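Local coordinates for N-terminus Plasma serine protease inhibitor (PDB 3DY0), which inhibits serine proteases of plasma and other body fluids in a heparin-dependent manner, as a serpin that traps its target through cleavage of a reactive centre loop, at residues A[221-226]-A[322-327]. Residues are numbered along the deposited sequence; the frame is centred on the assembly and turned at random. Where two conformers were deposited one is given.
Sequences VPYQGN and SGTRAA
Tyr223 and Thr324 join a turn to a strand whose backbones stay well apart, the closest CA atoms, those of Tyr223 and Gly323, lying 7.4 Å from each other. Residues 221-226 leave the end of strand 216-222 and turn toward strand 228-234, while 322-327 lead into and begin strand 323-335, the cleaved reactive centre loop inserted between strands 159-172 and 307-319 of the central sheet, as in other cleaved serpins. The gap is closed by the phenol from one side and the threonine from the other. With CG anti to its own carbonyl carbon (chi1 -72°), the tyrosine reaches across until its OH meets Thr324 OG1 at 2.8 Å in a hydrogen bond that either hydroxyl could donate. Thr324 OG1 lies at the edge of the ring and in its plane, 3.4 Å from Tyr223 CE1. The threonine CB, directed at the turn, packs against the same corner, 3.5 Å from Tyr223 CE1, and its methyl CG2 approaches Tyr223 OH to 3.6 Å. Elsewhere the ring stacks on Trp173 and meets Phe169 edge-to-face, contacts that probably help hold its orientation. Apolar side chains of the bound peptide, probably the C-terminal fragment left by cleavage, pack on both partners. The pair thus shows how two hydroxyls of buried residues can pair through one hydrogen bond in mostly apolar surroundings, tying turn to sheet where only 104 Å² is buried between the segments.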
ATOM      1  N   VAL A 221       3.232   9.440 -15.795  1.00  8.65           N
ATOM      2  CA  VAL A 221       4.094  10.580 -15.493  1.00 10.13           C
ATOM      3  C   VAL A 221       5.309   9.993 -14.786  1.00 11.15           C
ATOM      4  O   VAL A 221       5.227   9.561 -13.637  1.00 12.27           O
ATOM      5  CB  VAL A 221       3.392  11.594 -14.569  1.00  9.68           C
ATOM      6  CG1 VAL A 221       4.262  12.842 -14.408  1.00 11.95           C
ATOM      7  CG2 VAL A 221       2.034  11.964 -15.139  1.00 11.02           C
ATOM      8  N   PRO A 222       6.464   9.982 -15.462  1.00 11.23           N
ATOM      9  CA  PRO A 222       7.697   9.428 -14.902  1.00 10.83           C
ATOM     10  C   PRO A 222       8.417  10.166 -13.774  1.00  9.54           C
ATOM     11  O   PRO A 222       8.425  11.394 -13.705  1.00 10.79           O
ATOM     12  CB  PRO A 222       8.581   9.280 -16.133  1.00 12.05           C
ATOM     13  CG  PRO A 222       8.212  10.490 -16.926  1.00 12.23           C
ATOM     14  CD  PRO A 222       6.697  10.512 -16.820  1.00 12.40           C
ATOM     15  N   TYR A 223       9.015   9.381 -12.886  1.00 10.30           N
ATOM     16  CA  TYR A 223       9.805   9.918 -11.786  1.00 11.09           C
ATOM     17  C   TYR A 223      11.252   9.750 -12.214  1.00 14.89           C
ATOM     18  O   TYR A 223      11.535   9.019 -13.162  1.00 15.00           O
ATOM     19  CB  TYR A 223       9.605   9.094 -10.514  1.00 11.48           C
ATOM     20  CG  TYR A 223       8.265   9.279  -9.861  1.00 10.39           C
ATOM     21  CD1 TYR A 223       7.922  10.493  -9.267  1.00 10.21           C
ATOM     22  CD2 TYR A 223       7.328   8.249  -9.853  1.00 11.20           C
ATOM     23  CE1 TYR A 223       6.676  10.678  -8.682  1.00 10.88           C
ATOM     24  CE2 TYR A 223       6.079   8.422  -9.275  1.00 10.88           C
ATOM     25  CZ  TYR A 223       5.761   9.638  -8.692  1.00  9.82           C
ATOM     26  OH  TYR A 223       4.522   9.822  -8.125  1.00  9.89           O
ATOM     27  N   GLN A 224      12.162  10.434 -11.531  1.00 18.18           N
ATOM     28  CA  GLN A 224      13.573  10.259 -11.833  1.00 20.95           C
ATOM     29  C   GLN A 224      13.807   8.820 -11.404  1.00 22.12           C
ATOM     30  O   GLN A 224      13.442   8.439 -10.292  1.00 24.48           O
ATOM     31  CB  GLN A 224      14.438  11.199 -10.995  1.00 21.33           C
ATOM     32  CG  GLN A 224      14.604  12.576 -11.596  1.00 23.05           C
ATOM     33  CD  GLN A 224      15.633  13.409 -10.859  1.00 23.39           C
ATOM     34  OE1 GLN A 224      16.158  14.382 -11.399  1.00 22.92           O
ATOM     35  NE2 GLN A 224      15.917  13.039  -9.616  1.00 24.58           N
ATOM     36  N   GLY A 225      14.395   8.019 -12.281  1.00 22.74           N
ATOM     37  CA  GLY A 225      14.620   6.625 -11.950  1.00 23.51           C
ATOM     38  C   GLY A 225      13.635   5.764 -12.718  1.00 24.04           C
ATOM     39  O   GLY A 225      12.986   6.246 -13.645  1.00 25.51           O
ATOM     40  N   ASN A 226      13.496   4.501 -12.327  1.00 24.25           N
ATOM     41  CA  ASN A 226      12.601   3.587 -13.030  1.00 23.74           C
ATOM     42  C   ASN A 226      11.123   3.678 -12.647  1.00 21.90           C
ATOM     43  O   ASN A 226      10.269   3.171 -13.371  1.00 23.52           O
ATOM     44  CB  ASN A 226      13.079   2.143 -12.838  1.00 27.55           C
ATOM     45  CG  ASN A 226      12.480   1.184 -13.855  1.00 31.53           C
ATOM     46  OD1 ASN A 226      12.643  -0.034 -13.752  1.00 34.89           O
ATOM     47  ND2 ASN A 226      11.791   1.729 -14.852  1.00 33.50           N
ATOM     48  N   SER A 322       7.187  19.462  -7.605  0.50 11.47           N
ATOM     49  CA  SER A 322       8.511  18.851  -7.651  0.50 12.28           C
ATOM     50  C   SER A 322       8.514  17.329  -7.748  0.50 10.95           C
ATOM     51  O   SER A 322       9.414  16.749  -8.354  0.50 11.51           O
ATOM     52  CB  SER A 322       9.329  19.273  -6.427  0.50 14.49           C
ATOM     53  OG  SER A 322       8.821  18.679  -5.248  0.50 17.90           O
ATOM     54  N   GLY A 323       7.522  16.676  -7.153  1.00  9.88           N
ATOM     55  CA  GLY A 323       7.495  15.228  -7.212  1.00  9.22           C
ATOM     56  C   GLY A 323       6.453  14.606  -6.313  1.00  9.83           C
ATOM     57  O   GLY A 323       5.346  15.122  -6.183  1.00 10.83           O
ATOM     58  N   THR A 324       6.826  13.497  -5.683  1.00  8.94           N
ATOM     59  CA  THR A 324       5.923  12.762  -4.806  1.00  9.74           C
ATOM     60  C   THR A 324       6.629  12.135  -3.612  1.00  9.99           C
ATOM     61  O   THR A 324       7.757  11.665  -3.721  1.00 10.78           O
ATOM     62  CB  THR A 324       5.227  11.610  -5.589  1.00  8.97           C
ATOM     63  OG1 THR A 324       4.409  12.159  -6.627  1.00  9.72           O
ATOM     64  CG2 THR A 324       4.368  10.746  -4.657  1.00  8.15           C
ATOM     65  N   ARG A 325       5.964  12.167  -2.465  1.00  8.83           N
ATOM     66  CA  ARG A 325       6.464  11.501  -1.269  1.00 10.23           C
ATOM     67  C   ARG A 325       5.293  10.619  -0.872  1.00 10.39           C
ATOM     68  O   ARG A 325       4.145  11.068  -0.876  1.00 10.82           O
ATOM     69  CB  ARG A 325       6.770  12.476  -0.125  1.00 11.79           C
ATOM     70  CG  ARG A 325       8.131  13.143  -0.209  1.00 13.52           C
ATOM     71  CD  ARG A 325       8.116  14.247  -1.237  1.00 17.15           C
ATOM     72  NE  ARG A 325       7.066  15.209  -0.924  1.00 19.00           N
ATOM     73  CZ  ARG A 325       6.632  16.143  -1.760  1.00 19.83           C
ATOM     74  NH1 ARG A 325       5.668  16.970  -1.379  1.00 20.23           N
ATOM     75  NH2 ARG A 325       7.158  16.246  -2.975  1.00 16.95           N
ATOM     76  N   ALA A 326       5.577   9.359  -0.570  1.00  9.37           N
ATOM     77  CA  ALA A 326       4.535   8.426  -0.163  1.00  9.01           C
ATOM     78  C   ALA A 326       5.122   7.482   0.867  1.00  8.64           C
ATOM     79  O   ALA A 326       6.295   7.113   0.795  1.00 10.54           O
ATOM     80  CB  ALA A 326       4.014   7.635  -1.362  1.00  9.10           C
ATOM     81  N   ALA A 327       4.307   7.086   1.830  1.00  8.56           N
ATOM     82  CA  ALA A 327       4.789   6.182   2.856  1.00  9.08           C
ATOM     83  C   ALA A 327       3.629   5.411   3.433  1.00  8.37           C
ATOM     84  O   ALA A 327       2.481   5.815   3.307  1.00  8.12           O
ATOM     85  CB  ALA A 327       5.485   6.964   3.957  1.00  8.46           C
TER